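Local coordinates for putative branched-chain amino acid ABC transporter, periplasmic branched-chain amino acid-binding protein (Pseudomonas protegens Pf-5, PDB 4RU0) that probably captures a branched-chain amino acid or related small solute in the periplasm and delivers it to an ABC importer, at residues 128-139 and 149-158; 328-339 and 375-384. All blocks are in the same frame, centred on the assembly; numbering follows the deposited sequence.

Contact 1 of 2, residues 128-139 and 149-158; sequences KIPLITLGYGRT and YNFPVMLTFY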
loop_
_atom_site.group_PDB
_atom_site.type_symbol
_atom_site.label_atom_id
_atom_site.label_comp_id
_atom_site.label_asym_id
_atom_site.label_seq_id
_atom_site.Cartn_x
_atom_site.Cartn_y
_atom_site.Cartn_z
ATOM N N LYS A 128 -3.041 19.831 -11.341
ATOM C CA LYS A 128 -4.267 19.032 -11.330
ATOM C C LYS A 128 -4.020 17.594 -11.809
ATOM O O LYS A 128 -4.707 17.081 -12.702
ATOM C CB LYS A 128 -5.350 19.719 -12.167
ATOM C CG LYS A 128 -5.765 21.070 -11.580
ATOM C CD LYS A 128 -6.807 21.781 -12.425
ATOM C CE LYS A 128 -7.263 23.066 -11.753
ATOM N NZ LYS A 128 -8.247 23.804 -12.589
ATOM N N ILE A 129 -3.029 16.951 -11.197
ATOM C CA ILE A 129 -2.724 15.556 -11.474
ATOM C C ILE A 129 -2.775 14.728 -10.190
ATOM O O ILE A 129 -2.006 14.960 -9.260
ATOM C CB ILE A 129 -1.348 15.400 -12.131
ATOM C CG1 ILE A 129 -1.319 16.151 -13.460
ATOM C CG2 ILE A 129 -1.026 13.927 -12.331
ATOM C CD1 ILE A 129 -0.117 15.846 -14.311
ATOM N N PRO A 130 -3.695 13.755 -10.139
ATOM C CA PRO A 130 -3.870 12.932 -8.941
ATOM C C PRO A 130 -2.647 12.068 -8.669
ATOM O O PRO A 130 -2.202 11.339 -9.552
ATOM C CB PRO A 130 -5.084 12.055 -9.280
ATOM C CG PRO A 130 -5.687 12.648 -10.515
ATOM C CD PRO A 130 -4.578 13.334 -11.235
ATOM N N LEU A 131 -2.100 12.172 -7.464
ATOM C CA LEU A 131 -1.033 11.281 -7.044
ATOM C C LEU A 131 -1.643 10.107 -6.313
ATOM O O LEU A 131 -2.389 10.289 -5.355
ATOM C CB LEU A 131 -0.027 11.993 -6.139
ATOM C CG LEU A 131 0.845 13.087 -6.756
ATOM C CD1 LEU A 131 1.906 13.545 -5.752
ATOM C CD2 LEU A 131 1.483 12.653 -8.072
ATOM N N ILE A 132 -1.338 8.903 -6.774
ATOM C CA ILE A 132 -1.748 7.701 -6.069
ATOM C C ILE A 132 -0.553 7.099 -5.343
ATOM O O ILE A 132 0.461 6.774 -5.961
ATOM C CB ILE A 132 -2.349 6.654 -7.022
ATOM C CG1 ILE A 132 -3.637 7.181 -7.658
ATOM C CG2 ILE A 132 -2.619 5.363 -6.285
ATOM C CD1 ILE A 132 -4.185 6.279 -8.753
ATOM N N THR A 133 -0.687 6.956 -4.034
ATOM C CA THR A 133 0.257 6.191 -3.224
ATOM C C THR A 133 -0.476 5.083 -2.489
ATOM O O THR A 133 -1.129 5.310 -1.500
ATOM C CB THR A 133 1.015 7.078 -2.212
ATOM O OG1 THR A 133 0.099 7.704 -1.320
ATOM C CG2 THR A 133 1.787 8.133 -2.904
ATOM N N LEU A 134 -0.305 3.858 -2.944
ATOM C CA LEU A 134 -1.039 2.751 -2.369
ATOM C C LEU A 134 -0.315 2.253 -1.135
ATOM O O LEU A 134 0.826 1.867 -1.198
ATOM C CB LEU A 134 -1.172 1.645 -3.409
ATOM C CG LEU A 134 -2.086 0.448 -3.215
ATOM C CD1 LEU A 134 -3.533 0.858 -3.130
ATOM C CD2 LEU A 134 -1.904 -0.516 -4.370
ATOM N N GLY A 135 -0.996 2.287 -0.006
ATOM C CA GLY A 135 -0.429 1.879 1.264
ATOM C C GLY A 135 0.733 2.692 1.798
ATOM O O GLY A 135 1.549 2.191 2.534
ATOM N N TYR A 136 0.812 3.949 1.429
ATOM C CA TYR A 136 1.896 4.797 1.869
ATOM C C TYR A 136 1.521 6.247 1.649
ATOM O O TYR A 136 0.430 6.518 1.265
ATOM C CB TYR A 136 3.232 4.390 1.252
ATOM C CG TYR A 136 3.503 4.829 -0.160
ATOM C CD1 TYR A 136 2.989 4.145 -1.229
ATOM C CD2 TYR A 136 4.332 5.888 -0.415
ATOM C CE1 TYR A 136 3.269 4.528 -2.516
ATOM C CE2 TYR A 136 4.610 6.283 -1.694
ATOM C CZ TYR A 136 4.075 5.599 -2.740
ATOM O OH TYR A 136 4.359 6.007 -3.995
ATOM N N GLY A 137 2.402 7.168 1.974
ATOM C CA GLY A 137 2.148 8.575 1.722
ATOM C C GLY A 137 1.522 9.306 2.897
ATOM O O GLY A 137 1.497 8.791 4.017
ATOM N N ARG A 138 1.023 10.514 2.644
ATOM C CA ARG A 138 0.464 11.352 3.698
ATOM C C ARG A 138 -0.871 10.819 4.206
ATOM O O ARG A 138 -1.844 10.760 3.456
ATOM C CB ARG A 138 0.284 12.776 3.194
ATOM C CG ARG A 138 1.529 13.394 2.584
ATOM C CD ARG A 138 1.171 14.681 1.861
ATOM N NE ARG A 138 2.335 15.411 1.367
ATOM C CZ ARG A 138 3.009 16.314 2.077
ATOM N NH1 ARG A 138 4.048 16.940 1.534
ATOM N NH2 ARG A 138 2.646 16.587 3.331
ATOM N N THR A 139 -0.933 10.448 5.480
ATOM C CA THR A 139 -2.180 9.924 6.022
ATOM C C THR A 139 -3.267 11.005 6.038
ATOM O O THR A 139 -4.438 10.717 5.807
ATOM C CB THR A 139 -2.004 9.335 7.454
ATOM O OG1 THR A 139 -1.541 10.352 8.347
ATOM C CG2 THR A 139 -1.003 8.186 7.442
ATOM N N TYR A 149 -5.707 16.400 -4.907
ATOM C CA TYR A 149 -5.016 15.551 -5.873
ATOM C C TYR A 149 -3.983 14.606 -5.251
ATOM O O TYR A 149 -3.048 14.166 -5.914
ATOM C CB TYR A 149 -4.366 16.432 -6.944
ATOM C CG TYR A 149 -5.409 17.089 -7.815
ATOM C CD1 TYR A 149 -5.914 18.346 -7.502
ATOM C CD2 TYR A 149 -5.931 16.428 -8.921
ATOM C CE1 TYR A 149 -6.888 18.936 -8.284
ATOM C CE2 TYR A 149 -6.905 17.011 -9.708
ATOM C CZ TYR A 149 -7.382 18.261 -9.386
ATOM O OH TYR A 149 -8.350 18.842 -10.169
ATOM N N ASN A 150 -4.174 14.281 -3.978
ATOM C CA ASN A 150 -3.325 13.313 -3.294
ATOM C C ASN A 150 -4.169 12.163 -2.736
ATOM O O ASN A 150 -5.079 12.390 -1.938
ATOM C CB ASN A 150 -2.536 13.995 -2.175
ATOM C CG ASN A 150 -1.332 13.188 -1.730
ATOM O OD1 ASN A 150 -1.409 11.969 -1.566
ATOM N ND2 ASN A 150 -0.207 13.867 -1.537
ATOM N N PHE A 151 -3.868 10.936 -3.158
ATOM C CA PHE A 151 -4.686 9.775 -2.801
ATOM C C PHE A 151 -3.893 8.633 -2.153
ATOM O O PHE A 151 -3.348 7.776 -2.853
ATOM C CB PHE A 151 -5.406 9.230 -4.044
ATOM C CG PHE A 151 -6.467 10.146 -4.594
ATOM C CD1 PHE A 151 -7.807 9.924 -4.307
ATOM C CD2 PHE A 151 -6.127 11.220 -5.407
ATOM C CE1 PHE A 151 -8.791 10.758 -4.819
ATOM C CE2 PHE A 151 -7.107 12.060 -5.918
ATOM C CZ PHE A 151 -8.440 11.828 -5.626
ATOM N N PRO A 152 -3.867 8.575 -0.834
ATOM C CA PRO A 152 -3.227 7.448 -0.162
ATOM C C PRO A 152 -4.206 6.278 -0.091
ATOM O O PRO A 152 -4.797 6.000 0.925
ATOM C CB PRO A 152 -2.956 8.001 1.218
ATOM C CG PRO A 152 -4.076 8.914 1.453
ATOM C CD PRO A 152 -4.469 9.494 0.133
ATOM N N VAL A 153 -4.379 5.623 -1.223
ATOM C CA VAL A 153 -5.430 4.643 -1.430
ATOM C C VAL A 153 -5.322 3.311 -0.701
ATOM O O VAL A 153 -4.253 2.742 -0.563
ATOM C CB VAL A 153 -5.661 4.360 -2.922
ATOM C CG1 VAL A 153 -7.077 3.883 -3.135
ATOM C CG2 VAL A 153 -5.438 5.607 -3.736
HETATM N N MSE A 154 -6.486 2.832 -0.290
HETATM C CA MSE A 154 -6.683 1.536 0.322
HETATM C C MSE A 154 -6.289 1.401 1.766
HETATM O O MSE A 154 -7.120 0.975 2.573
HETATM C CB MSE A 154 -5.917 0.522 -0.498
HETATM C CG MSE A 154 -6.777 -0.698 -0.726
HETATM SE SE MSE A 154 -5.894 -1.758 -2.092
HETATM C CE MSE A 154 -7.024 -1.123 -3.554
ATOM N N LEU A 155 -5.047 1.682 2.107
ATOM C CA LEU A 155 -4.654 1.600 3.486
ATOM C C LEU A 155 -3.687 2.669 3.912
ATOM O O LEU A 155 -2.590 2.718 3.434
ATOM C CB LEU A 155 -4.065 0.216 3.761
ATOM C CG LEU A 155 -3.918 -0.159 5.226
ATOM C CD1 LEU A 155 -5.268 -0.244 5.889
ATOM C CD2 LEU A 155 -3.171 -1.454 5.371
ATOM N N THR A 156 -4.076 3.482 4.866
ATOM C CA THR A 156 -3.142 4.370 5.523
ATOM C C THR A 156 -2.611 3.717 6.782
ATOM O O THR A 156 -3.229 2.840 7.333
ATOM C CB THR A 156 -3.765 5.710 5.897
ATOM O OG1 THR A 156 -4.774 5.515 6.880
ATOM C CG2 THR A 156 -4.359 6.371 4.684
ATOM N N PHE A 157 -1.461 4.168 7.232
ATOM C CA PHE A 157 -0.878 3.660 8.467
ATOM C C PHE A 157 -1.790 3.866 9.676
ATOM O O PHE A 157 -1.732 3.097 10.639
ATOM C CB PHE A 157 0.480 4.315 8.707
ATOM C CG PHE A 157 1.500 3.977 7.659
ATOM C CD1 PHE A 157 1.722 2.657 7.287
ATOM C CD2 PHE A 157 2.222 4.980 7.023
ATOM C CE1 PHE A 157 2.661 2.340 6.311
ATOM C CE2 PHE A 157 3.159 4.673 6.042
ATOM C CZ PHE A 157 3.379 3.349 5.688
ATOM N N TYR A 158 -2.648 4.882 9.630
ATOM C CA TYR A 158 -3.614 5.072 10.710
ATOM C C TYR A 158 -4.606 3.916 10.728
ATOM O O TYR A 158 -4.836 3.306 11.770
ATOM C CB TYR A 158 -4.357 6.404 10.575
ATOM C CG TYR A 158 -3.610 7.586 11.151
ATOM C CD1 TYR A 158 -2.223 7.599 11.206
ATOM C CD2 TYR A 158 -4.293 8.693 11.643
ATOM C CE1 TYR A 158 -1.537 8.684 11.726
ATOM C CE2 TYR A 158 -3.615 9.782 12.169
ATOM C CZ TYR A 158 -2.235 9.769 12.211
ATOM O OH TYR A 158 -1.542 10.843 12.730
HETATM O O HOH W 1 2.705 13.409 -0.998
#
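Two short parallel strands, 131-132 and 150-151, pair beside the ligand cleft of this periplasmic binding protein, and the contact between L131 and N150 and between I132 and F151 sets their register. Three firm backbone bonds join them: L131 N to Y149 O at 2.7 Å, F151 N to L131 O, and T133 N to F151 O at 3.0 Å. A weak bond from G135 N to V153 O continues the ladder into the type II turn T133-Y136. At the strand entrance K128 CA sits over the face of the Y149 ring, 3.7 Å from its centroid, and K128 CB and CG each lie 3.7 Å from Y149 OH. F151 turns its ring so that L131 O lies at its edge, while P130 CB touches F151 CE2 at 3.9 Å. Beyond the strands, T133 OG1 donates to Y136 O within the turn; chi1 of 60° sets that hydroxyl between backbone N and carbonyl carbon. One water accepts from both R138 NE and N150 ND2, whose guanidinium and amide planes stand 87° apart. The Y136 hydroxyl bonds to G113 N, and the Y136 side chain lies about 4 Å from the bound polyether. Main-chain bonds thus pair the strands, the T133 hydroxyl closes a bond inside the turn, and G135 O accepts from NE1 of the pocket residue W269, tying the turn directly to the ligand site.

Contact 2 of 2, residues 328-339 and 375-384; sequences NSGLVNAAVAVE and MGYLGLMQNL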
loop_
_atom_site.group_PDB
_atom_site.type_symbol
_atom_site.label_atom_id
_atom_site.label_comp_id
_atom_site.label_asym_id
_atom_site.label_seq_id
_atom_site.Cartn_x
_atom_site.Cartn_y
_atom_site.Cartn_z
ATOM N N ASN A 328 2.057 -8.893 -6.837
ATOM C CA ASN A 328 0.636 -8.684 -6.597
ATOM C C ASN A 328 0.311 -7.242 -6.239
ATOM O O ASN A 328 -0.804 -6.778 -6.477
ATOM C CB ASN A 328 0.143 -9.624 -5.498
ATOM C CG ASN A 328 0.172 -11.081 -5.926
ATOM O OD1 ASN A 328 0.832 -11.440 -6.905
ATOM N ND2 ASN A 328 -0.544 -11.927 -5.194
ATOM N N SER A 329 1.279 -6.535 -5.666
ATOM C CA SER A 329 1.098 -5.115 -5.404
ATOM C C SER A 329 1.022 -4.386 -6.739
ATOM O O SER A 329 0.261 -3.436 -6.893
ATOM C CB SER A 329 2.227 -4.556 -4.534
ATOM O OG SER A 329 3.470 -4.591 -5.211
ATOM N N GLY A 330 1.806 -4.852 -7.707
ATOM C CA GLY A 330 1.763 -4.307 -9.050
ATOM C C GLY A 330 0.391 -4.495 -9.669
ATOM O O GLY A 330 -0.148 -3.585 -10.304
ATOM N N LEU A 331 -0.179 -5.680 -9.474
ATOM C CA LEU A 331 -1.507 -5.990 -9.992
ATOM C C LEU A 331 -2.580 -5.096 -9.378
ATOM O O LEU A 331 -3.465 -4.607 -10.073
ATOM C CB LEU A 331 -1.847 -7.461 -9.735
ATOM C CG LEU A 331 -0.983 -8.496 -10.454
ATOM C CD1 LEU A 331 -1.371 -9.901 -10.033
ATOM C CD2 LEU A 331 -1.109 -8.340 -11.966
ATOM N N VAL A 332 -2.491 -4.884 -8.072
ATOM C CA VAL A 332 -3.498 -4.107 -7.364
ATOM C C VAL A 332 -3.306 -2.612 -7.632
ATOM O O VAL A 332 -4.275 -1.863 -7.778
ATOM C CB VAL A 332 -3.462 -4.407 -5.847
ATOM C CG1 VAL A 332 -4.225 -3.355 -5.056
ATOM C CG2 VAL A 332 -4.035 -5.791 -5.587
ATOM N N ASN A 333 -2.048 -2.192 -7.719
ATOM C CA ASN A 333 -1.712 -0.814 -8.061
ATOM C C ASN A 333 -2.283 -0.425 -9.425
ATOM O O ASN A 333 -2.852 0.653 -9.588
ATOM C CB ASN A 333 -0.193 -0.621 -8.056
ATOM C CG ASN A 333 0.217 0.789 -7.694
ATOM O OD1 ASN A 333 -0.466 1.468 -6.927
ATOM N ND2 ASN A 333 1.337 1.241 -8.251
ATOM N N ALA A 334 -2.138 -1.322 -10.397
ATOM C CA ALA A 334 -2.588 -1.068 -11.758
ATOM C C ALA A 334 -4.109 -1.111 -11.872
ATOM O O ALA A 334 -4.702 -0.346 -12.630
ATOM C CB ALA A 334 -1.962 -2.070 -12.714
ATOM N N ALA A 335 -4.736 -2.007 -11.118
ATOM C CA ALA A 335 -6.178 -2.190 -11.197
ATOM C C ALA A 335 -6.933 -0.978 -10.657
ATOM O O ALA A 335 -7.989 -0.604 -11.181
ATOM C CB ALA A 335 -6.590 -3.441 -10.445
ATOM N N VAL A 336 -6.386 -0.371 -9.609
ATOM C CA VAL A 336 -7.002 0.790 -8.979
ATOM C C VAL A 336 -7.113 1.939 -9.974
ATOM O O VAL A 336 -8.165 2.559 -10.110
ATOM C CB VAL A 336 -6.207 1.240 -7.743
ATOM C CG1 VAL A 336 -6.655 2.617 -7.277
ATOM C CG2 VAL A 336 -6.366 0.229 -6.631
ATOM N N ALA A 337 -6.021 2.199 -10.678
ATOM C CA ALA A 337 -5.999 3.240 -11.688
ATOM C C ALA A 337 -6.963 2.909 -12.824
ATOM O O ALA A 337 -7.728 3.769 -13.265
ATOM C CB ALA A 337 -4.589 3.427 -12.216
ATOM N N VAL A 338 -6.931 1.659 -13.278
ATOM C CA VAL A 338 -7.803 1.192 -14.357
ATOM C C VAL A 338 -9.284 1.370 -14.016
ATOM O O VAL A 338 -10.059 1.855 -14.840
ATOM C CB VAL A 338 -7.529 -0.290 -14.696
ATOM C CG1 VAL A 338 -8.640 -0.861 -15.558
ATOM C CG2 VAL A 338 -6.189 -0.434 -15.393
ATOM N N GLU A 339 -9.671 0.994 -12.801
ATOM C CA GLU A 339 -11.054 1.163 -12.364
ATOM C C GLU A 339 -11.424 2.636 -12.205
ATOM O O GLU A 339 -12.563 3.030 -12.461
ATOM C CB GLU A 339 -11.298 0.419 -11.050
ATOM C CG GLU A 339 -11.280 -1.091 -11.195
ATOM C CD GLU A 339 -12.312 -1.598 -12.193
ATOM O OE1 GLU A 339 -11.917 -2.334 -13.123
ATOM O OE2 GLU A 339 -13.510 -1.262 -12.048
HETATM N N MSE A 375 -13.512 -8.849 -12.312
HETATM C CA MSE A 375 -12.118 -8.697 -12.706
HETATM C C MSE A 375 -11.240 -9.749 -12.051
HETATM O O MSE A 375 -10.048 -9.839 -12.339
HETATM C CB MSE A 375 -11.602 -7.293 -12.382
HETATM C CG MSE A 375 -12.174 -6.666 -11.129
HETATM SE SE MSE A 375 -11.344 -4.931 -10.755
HETATM C CE MSE A 375 -12.591 -4.271 -9.424
ATOM N N GLY A 376 -11.837 -10.549 -11.172
ATOM C CA GLY A 376 -11.145 -11.670 -10.563
ATOM C C GLY A 376 -10.189 -11.282 -9.454
ATOM O O GLY A 376 -9.155 -11.927 -9.268
ATOM N N TYR A 377 -10.536 -10.238 -8.708
ATOM C CA TYR A 377 -9.698 -9.775 -7.604
ATOM C C TYR A 377 -10.330 -10.044 -6.241
ATOM O O TYR A 377 -10.053 -9.328 -5.278
ATOM C CB TYR A 377 -9.414 -8.276 -7.740
ATOM C CG TYR A 377 -8.293 -7.928 -8.694
ATOM C CD1 TYR A 377 -7.019 -7.633 -8.221
ATOM C CD2 TYR A 377 -8.511 -7.883 -10.066
ATOM C CE1 TYR A 377 -5.991 -7.308 -9.087
ATOM C CE2 TYR A 377 -7.492 -7.562 -10.938
ATOM C CZ TYR A 377 -6.234 -7.276 -10.446
ATOM O OH TYR A 377 -5.217 -6.955 -11.314
ATOM N N LEU A 378 -11.165 -11.076 -6.157
ATOM C CA LEU A 378 -11.954 -11.317 -4.948
ATOM C C LEU A 378 -11.101 -11.524 -3.693
ATOM O O LEU A 378 -11.306 -10.849 -2.680
ATOM C CB LEU A 378 -12.876 -12.515 -5.149
ATOM C CG LEU A 378 -13.971 -12.630 -4.089
ATOM C CD1 LEU A 378 -14.739 -11.319 -3.971
ATOM C CD2 LEU A 378 -14.911 -13.780 -4.405
ATOM N N GLY A 379 -10.140 -12.439 -3.751
ATOM C CA GLY A 379 -9.280 -12.658 -2.598
ATOM C C GLY A 379 -8.065 -11.745 -2.533
ATOM O O GLY A 379 -7.366 -11.696 -1.515
ATOM N N LEU A 380 -7.814 -11.015 -3.619
ATOM C CA LEU A 380 -6.572 -10.268 -3.775
ATOM C C LEU A 380 -6.691 -8.808 -3.337
ATOM O O LEU A 380 -5.769 -8.250 -2.740
ATOM C CB LEU A 380 -6.110 -10.339 -5.233
ATOM C CG LEU A 380 -4.737 -9.767 -5.578
ATOM C CD1 LEU A 380 -3.672 -10.298 -4.630
ATOM C CD2 LEU A 380 -4.388 -10.109 -7.018
HETATM N N MSE A 381 -7.831 -8.197 -3.634
HETATM C CA MSE A 381 -8.050 -6.789 -3.331
HETATM C C MSE A 381 -9.351 -6.599 -2.562
HETATM O O MSE A 381 -10.340 -7.280 -2.824
HETATM C CB MSE A 381 -8.070 -5.968 -4.621
HETATM C CG MSE A 381 -8.408 -4.495 -4.432
HETATM SE SE MSE A 381 -8.719 -3.603 -6.144
HETATM C CE MSE A 381 -7.127 -4.239 -7.050
ATOM N N GLN A 382 -9.347 -5.673 -1.609
ATOM C CA GLN A 382 -10.536 -5.398 -0.810
ATOM C C GLN A 382 -11.537 -4.522 -1.561
ATOM O O GLN A 382 -11.260 -4.053 -2.665
ATOM C CB GLN A 382 -10.139 -4.725 0.505
ATOM C CG GLN A 382 -9.510 -3.355 0.332
ATOM C CD GLN A 382 -8.831 -2.860 1.594
ATOM O OE1 GLN A 382 -9.441 -2.173 2.415
ATOM N NE2 GLN A 382 -7.558 -3.204 1.752
ATOM N N ASN A 383 -12.701 -4.311 -0.956
ATOM C CA ASN A 383 -13.660 -3.338 -1.464
ATOM C C ASN A 383 -13.100 -1.923 -1.365
ATOM O O ASN A 383 -12.311 -1.617 -0.469
ATOM C CB ASN A 383 -14.988 -3.424 -0.702
ATOM C CG ASN A 383 -15.779 -4.680 -1.035
ATOM O OD1 ASN A 383 -15.236 -5.653 -1.559
ATOM N ND2 ASN A 383 -17.074 -4.659 -0.734
ATOM N N LEU A 384 -13.505 -1.066 -2.295
ATOM C CA LEU A 384 -13.096 0.335 -2.289
ATOM C C LEU A 384 -14.292 1.243 -2.498
ATOM O O LEU A 384 -15.019 1.107 -3.477
ATOM C CB LEU A 384 -12.058 0.609 -3.376
ATOM C CG LEU A 384 -10.619 0.178 -3.122
ATOM C CD1 LEU A 384 -9.792 0.397 -4.377
ATOM C CD2 LEU A 384 -10.055 0.964 -1.957
#
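E339 OE1 is gripped by two salt bridges, from R342 and R371, and also lies 3.6 Å from SE of selenomethionine M375. The two side chains approach from opposite directions: chi1 (-70°) puts E339 CG beside the backbone N, and a bend at chi2 (-58°) then folds the carboxylate back towards M375 SE. This is helix-against-loop packing in the periplasmic-binding-protein fold: one side of helix 325-348 receives the connection that follows a Schellman motif at G376. With no clear hydrogen bond between the segments, apolar contact does most of the work. A335 CB makes an off-centre CH-pi contact with the Y377 ring, 4.3 Å from its centroid, while V332 CG2 meets the edge of the same ring. L380 slides past V332 in the opposite direction, with L380 CG 4.0 Å from V332 CG2, and its CD1 touches the amide nitrogen of N328, which is held by P293 O and G295 O. M381 leaves its backbone with CG anti to N (chi1 175°) and then bends at chi3, a path that delivers its methyl between two helix side chains: M381 CE rests 3.5 Å from A335 CB and 3.6 Å from V332 CG1.

How the contacts relate
Both contacts are buried, contact 1 lying slightly nearer the centre of the chain, and they illustrate two ways of joining segments separated along the chain by 10 and by 36 residues. Contact 1 is held chiefly by main-chain bonds between parallel strands and reaches the ligand pocket; contact 2 relies on side chains meeting a helix, with its charged group matched by arginines at one end. The K128 end of contact 1 is its exposed margin, whereas every touching residue of contact 2 is buried. They meet at helix 325-348, part of contact 2 and touched by L134 and M154 of contact 1: L134 CD2 lies 3.5 Å from N333 OD1, and the M154 methyl packs against both V336 and L384.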